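PDB 5DIY: hyaluronidase from Thermobaculum terrenum, which probably removes O-linked N-acetylglucosamine from modified substrates by hydrolysis, as a hexosaminidase of glycoside hydrolase family 84. Local coordinates for residues Y3-F13 with H248-M259. Numbering follows the deposited sequence.
Sequences YFRYRGIIEGF and HTHVVGIYANPM. With NAG (2-acetamido-2-deoxy-beta-D-glucopyranose), chain E.
Closure of a (beta/alpha)8 barrel, where the first strand meets the last, is exemplified by strand 6-11 lying parallel to strand 253-256. Four regular backbone hydrogen bonds make the seam, from Ile-254 N to Tyr-6 O (3.1 Å) through Gly-8 N to Ile-254 O and Ala-256 N to Gly-8 O, ending with Ile-10 N to Ala-256 O (3.0 Å). The Tyr-255 ring passes Gly-8 obliquely, with Tyr-255 CD2 3.8 Å from Gly-8 CA; a CB on this glycine would collide with that carbon. Tyr-255 CE1 lies 3.9 Å from Tyr-6 CB. At the N-terminal end the Tyr-3 edge meets the His-248 face, CD1 above the ring centre with planes at 66°, while His-248 CB sits 3.8 Å from the Phe-4 ring centroid, over its face. At the other end Asn-257 turns CG anti to its N (chi1 -162°), which carries OD1 to Gly-12 N (3.1 Å), the donor lying above the amide plane. Asn-257 ND2 lies 3.1 Å from O4 of the bound N-acetylglucosamine, whose O3 donates to Gly-12 O (2.6 Å). With an alanine in place of Asn-257, Gly-12 N is likely to lose this acceptor and the sugar O4 its nearby amide. Ligand contacts at the C-terminal ends of the strands are the hallmark of TIM-barrel active sites.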
loop_
_atom_site.group_PDB
_atom_site.type_symbol
_atom_site.label_atom_id
_atom_site.label_comp_id
_atom_site.label_asym_id
_atom_site.label_seq_id
_atom_site.Cartn_x
_atom_site.Cartn_y
_atom_site.Cartn_z
ATOM N N TYR C 3 18.081 16.258 -4.459
ATOM C CA TYR C 3 16.952 16.674 -3.620
ATOM C C TYR C 3 16.844 15.838 -2.345
ATOM O O TYR C 3 16.619 16.382 -1.270
ATOM C CB TYR C 3 15.638 16.590 -4.395
ATOM C CG TYR C 3 15.518 17.630 -5.469
ATOM C CD1 TYR C 3 15.137 18.934 -5.153
ATOM C CD2 TYR C 3 15.781 17.323 -6.802
ATOM C CE1 TYR C 3 15.023 19.908 -6.133
ATOM C CE2 TYR C 3 15.670 18.290 -7.793
ATOM C CZ TYR C 3 15.291 19.581 -7.449
ATOM O OH TYR C 3 15.169 20.552 -8.413
ATOM N N PHE C 4 16.982 14.519 -2.477
ATOM C CA PHE C 4 16.922 13.600 -1.339
ATOM C C PHE C 4 18.209 12.778 -1.231
ATOM O O PHE C 4 18.607 12.122 -2.199
ATOM C CB PHE C 4 15.715 12.666 -1.474
ATOM C CG PHE C 4 14.392 13.356 -1.302
ATOM C CD1 PHE C 4 13.891 13.617 -0.033
ATOM C CD2 PHE C 4 13.652 13.763 -2.410
ATOM C CE1 PHE C 4 12.671 14.256 0.132
ATOM C CE2 PHE C 4 12.438 14.404 -2.251
ATOM C CZ PHE C 4 11.945 14.650 -0.979
ATOM N N ARG C 5 18.838 12.802 -0.053
ATOM C CA ARG C 5 20.047 12.012 0.206
ATOM C C ARG C 5 19.749 10.509 0.158
ATOM O O ARG C 5 20.495 9.748 -0.460
ATOM C CB ARG C 5 20.671 12.373 1.566
ATOM C CG ARG C 5 22.136 11.973 1.698
ATOM C CD ARG C 5 22.552 11.743 3.146
ATOM N NE ARG C 5 22.280 12.897 4.007
ATOM C CZ ARG C 5 22.417 12.915 5.337
ATOM N NH1 ARG C 5 22.839 11.840 6.008
ATOM N NH2 ARG C 5 22.130 14.032 6.007
ATOM N N TYR C 6 18.671 10.094 0.822
ATOM C CA TYR C 6 18.226 8.700 0.812
ATOM C C TYR C 6 16.966 8.585 -0.053
ATOM O O TYR C 6 15.944 9.234 0.217
ATOM C CB TYR C 6 17.979 8.188 2.237
ATOM C CG TYR C 6 19.189 8.313 3.155
ATOM C CD1 TYR C 6 20.410 7.726 2.815
ATOM C CD2 TYR C 6 19.113 9.010 4.368
ATOM C CE1 TYR C 6 21.523 7.836 3.646
ATOM C CE2 TYR C 6 20.220 9.123 5.206
ATOM C CZ TYR C 6 21.422 8.532 4.840
ATOM O OH TYR C 6 22.530 8.634 5.658
ATOM N N ARG C 7 17.078 7.785 -1.112
ATOM C CA ARG C 7 16.006 7.555 -2.076
ATOM C C ARG C 7 15.775 6.063 -2.086
ATOM O O ARG C 7 16.392 5.351 -2.874
ATOM C CB ARG C 7 16.443 8.037 -3.462
ATOM C CG ARG C 7 16.614 9.543 -3.553
ATOM C CD ARG C 7 17.005 9.976 -4.953
ATOM N NE ARG C 7 18.241 9.350 -5.425
ATOM C CZ ARG C 7 19.476 9.682 -5.044
ATOM N NH1 ARG C 7 19.695 10.638 -4.143
ATOM N NH2 ARG C 7 20.514 9.036 -5.565
ATOM N N GLY C 8 14.899 5.585 -1.201
ATOM C CA GLY C 8 14.920 4.180 -0.819
ATOM C C GLY C 8 13.665 3.339 -0.900
ATOM O O GLY C 8 12.555 3.838 -1.095
ATOM N N ILE C 9 13.883 2.035 -0.762
ATOM C CA ILE C 9 12.830 1.067 -0.536
ATOM C C ILE C 9 13.085 0.450 0.827
ATOM O O ILE C 9 14.204 0.031 1.114
ATOM C CB ILE C 9 12.821 -0.037 -1.619
ATOM C CG1 ILE C 9 12.384 0.567 -2.961
ATOM C CG2 ILE C 9 11.890 -1.178 -1.211
ATOM C CD1 ILE C 9 12.529 -0.358 -4.149
ATOM N N ILE C 10 12.046 0.392 1.657
ATOM C CA ILE C 10 12.099 -0.371 2.908
ATOM C C ILE C 10 11.223 -1.611 2.750
ATOM O O ILE C 10 10.009 -1.505 2.602
ATOM C CB ILE C 10 11.697 0.455 4.169
ATOM C CG1 ILE C 10 11.654 -0.453 5.413
ATOM C CG2 ILE C 10 10.358 1.185 4.006
ATOM C CD1 ILE C 10 11.781 0.296 6.721
ATOM N N GLU C 11 11.836 -2.793 2.769
ATOM C CA GLU C 11 11.058 -4.025 2.846
ATOM C C GLU C 11 10.649 -4.181 4.307
ATOM O O GLU C 11 11.309 -4.881 5.062
ATOM C CB GLU C 11 11.844 -5.239 2.334
ATOM C CG GLU C 11 10.985 -6.502 2.305
ATOM C CD GLU C 11 11.686 -7.731 1.753
ATOM O OE1 GLU C 11 12.764 -7.619 1.126
ATOM O OE2 GLU C 11 11.138 -8.841 1.956
ATOM N N GLY C 12 9.568 -3.496 4.684
ATOM C CA GLY C 12 9.109 -3.401 6.077
ATOM C C GLY C 12 7.655 -3.783 6.299
ATOM O O GLY C 12 7.051 -3.409 7.305
ATOM N N PHE C 13 7.104 -4.563 5.375
ATOM C CA PHE C 13 5.681 -4.911 5.395
ATOM C C PHE C 13 5.449 -6.211 6.160
ATOM O O PHE C 13 6.394 -6.944 6.443
ATOM C CB PHE C 13 5.110 -4.993 3.967
ATOM C CG PHE C 13 5.900 -5.875 3.034
ATOM C CD1 PHE C 13 5.830 -7.259 3.131
ATOM C CD2 PHE C 13 6.733 -5.317 2.071
ATOM C CE1 PHE C 13 6.574 -8.066 2.290
ATOM C CE2 PHE C 13 7.475 -6.119 1.224
ATOM C CZ PHE C 13 7.397 -7.494 1.335
ATOM N N HIS C 248 11.553 17.970 0.459
ATOM C CA HIS C 248 13.011 17.800 0.555
ATOM C C HIS C 248 13.699 18.827 1.469
ATOM O O HIS C 248 14.701 18.511 2.100
ATOM C CB HIS C 248 13.669 17.773 -0.834
ATOM C CG HIS C 248 13.531 19.044 -1.612
ATOM N ND1 HIS C 248 14.382 20.115 -1.448
ATOM C CD2 HIS C 248 12.659 19.401 -2.584
ATOM C CE1 HIS C 248 14.032 21.082 -2.276
ATOM N NE2 HIS C 248 12.990 20.672 -2.975
ATOM N N THR C 249 13.143 20.034 1.544
ATOM C CA THR C 249 13.606 21.062 2.491
ATOM C C THR C 249 13.562 20.608 3.963
ATOM O O THR C 249 14.433 20.984 4.740
ATOM C CB THR C 249 12.797 22.370 2.305
ATOM O OG1 THR C 249 12.979 22.843 0.965
ATOM C CG2 THR C 249 13.230 23.466 3.282
ATOM N N HIS C 250 12.573 19.794 4.334
ATOM C CA HIS C 250 12.388 19.365 5.733
ATOM C C HIS C 250 12.603 17.875 5.993
ATOM O O HIS C 250 12.471 17.430 7.133
ATOM C CB HIS C 250 10.993 19.786 6.206
ATOM C CG HIS C 250 10.709 21.232 5.964
ATOM N ND1 HIS C 250 9.985 21.674 4.879
ATOM C CD2 HIS C 250 11.116 22.342 6.622
ATOM C CE1 HIS C 250 9.929 22.994 4.897
ATOM N NE2 HIS C 250 10.608 23.423 5.945
ATOM N N VAL C 251 12.962 17.121 4.954
ATOM C CA VAL C 251 13.088 15.671 5.042
ATOM C C VAL C 251 14.436 15.253 4.450
ATOM O O VAL C 251 14.791 15.669 3.350
ATOM C CB VAL C 251 11.903 14.994 4.313
ATOM C CG1 VAL C 251 12.110 13.493 4.170
ATOM C CG2 VAL C 251 10.596 15.282 5.051
ATOM N N VAL C 252 15.183 14.445 5.197
ATOM C CA VAL C 252 16.502 13.942 4.761
ATOM C C VAL C 252 16.389 12.845 3.687
ATOM O O VAL C 252 17.290 12.681 2.860
ATOM C CB VAL C 252 17.355 13.455 5.975
ATOM C CG1 VAL C 252 16.801 12.173 6.577
ATOM C CG2 VAL C 252 18.818 13.265 5.586
ATOM N N GLY C 253 15.293 12.095 3.706
ATOM C CA GLY C 253 15.040 11.082 2.689
ATOM C C GLY C 253 13.701 10.396 2.869
ATOM O O GLY C 253 13.002 10.630 3.859
ATOM N N ILE C 254 13.342 9.560 1.894
ATOM C CA ILE C 254 12.084 8.822 1.921
ATOM C C ILE C 254 12.352 7.378 1.546
ATOM O O ILE C 254 12.968 7.113 0.514
ATOM C CB ILE C 254 11.020 9.410 0.952
ATOM C CG1 ILE C 254 10.913 10.937 1.119
ATOM C CG2 ILE C 254 9.675 8.717 1.172
ATOM C CD1 ILE C 254 9.851 11.618 0.277
ATOM N N TYR C 255 11.889 6.460 2.392
ATOM C CA TYR C 255 11.827 5.037 2.061
ATOM C C TYR C 255 10.365 4.623 1.829
ATOM O O TYR C 255 9.515 4.832 2.699
ATOM C CB TYR C 255 12.420 4.195 3.191
ATOM C CG TYR C 255 13.916 4.318 3.359
ATOM C CD1 TYR C 255 14.475 5.420 4.008
ATOM C CD2 TYR C 255 14.775 3.320 2.891
ATOM C CE1 TYR C 255 15.847 5.532 4.179
ATOM C CE2 TYR C 255 16.149 3.421 3.055
ATOM C CZ TYR C 255 16.683 4.527 3.703
ATOM O OH TYR C 255 18.040 4.632 3.873
ATOM N N ALA C 256 10.091 4.026 0.670
ATOM C CA ALA C 256 8.754 3.525 0.348
ATOM C C ALA C 256 8.618 2.088 0.822
ATOM O O ALA C 256 9.448 1.247 0.475
ATOM C CB ALA C 256 8.505 3.604 -1.149
ATOM N N ASN C 257 7.591 1.809 1.623
ATOM C CA ASN C 257 7.230 0.432 1.963
ATOM C C ASN C 257 6.335 -0.152 0.848
ATOM O O ASN C 257 5.189 0.286 0.685
ATOM C CB ASN C 257 6.522 0.365 3.327
ATOM C CG ASN C 257 6.507 -1.039 3.922
ATOM O OD1 ASN C 257 7.162 -1.951 3.422
ATOM N ND2 ASN C 257 5.760 -1.217 4.994
ATOM N N PRO C 258 6.852 -1.130 0.074
ATOM C CA PRO C 258 6.113 -1.639 -1.081
ATOM C C PRO C 258 5.163 -2.789 -0.762
ATOM O O PRO C 258 5.020 -3.189 0.392
ATOM C CB PRO C 258 7.235 -2.109 -2.008
ATOM C CG PRO C 258 8.305 -2.563 -1.073
ATOM C CD PRO C 258 8.143 -1.827 0.219
ATOM N N MET C 259 4.512 -3.314 -1.794
ATOM C CA MET C 259 3.643 -4.478 -1.639
ATOM C C MET C 259 4.479 -5.747 -1.542
ATOM O O MET C 259 5.605 -5.806 -2.056
ATOM C CB MET C 259 2.676 -4.595 -2.824
ATOM C CG MET C 259 1.756 -3.395 -3.000
ATOM S SD MET C 259 0.543 -3.627 -4.313
ATOM C CE MET C 259 1.535 -3.214 -5.738
HETATM C C1 NAG E . 2.631 -0.314 10.263
HETATM C C2 NAG E . 4.051 -0.912 10.205
HETATM C C3 NAG E . 4.445 -1.467 8.834
HETATM C C4 NAG E . 3.209 -1.864 8.045
HETATM C C5 NAG E . 2.370 -0.619 7.807
HETATM C C6 NAG E . 1.080 -0.905 7.021
HETATM C C7 NAG E . 5.290 1.230 10.179
HETATM C C8 NAG E . 6.378 2.014 10.861
HETATM N N2 NAG E . 5.048 0.029 10.706
HETATM O O3 NAG E . 5.306 -2.596 9.021
HETATM O O4 NAG E . 3.583 -2.400 6.776
HETATM O O5 NAG E . 2.074 0.098 9.009
HETATM O O6 NAG E . 0.300 -1.937 7.629
HETATM O O7 NAG E . 4.676 1.680 9.220
#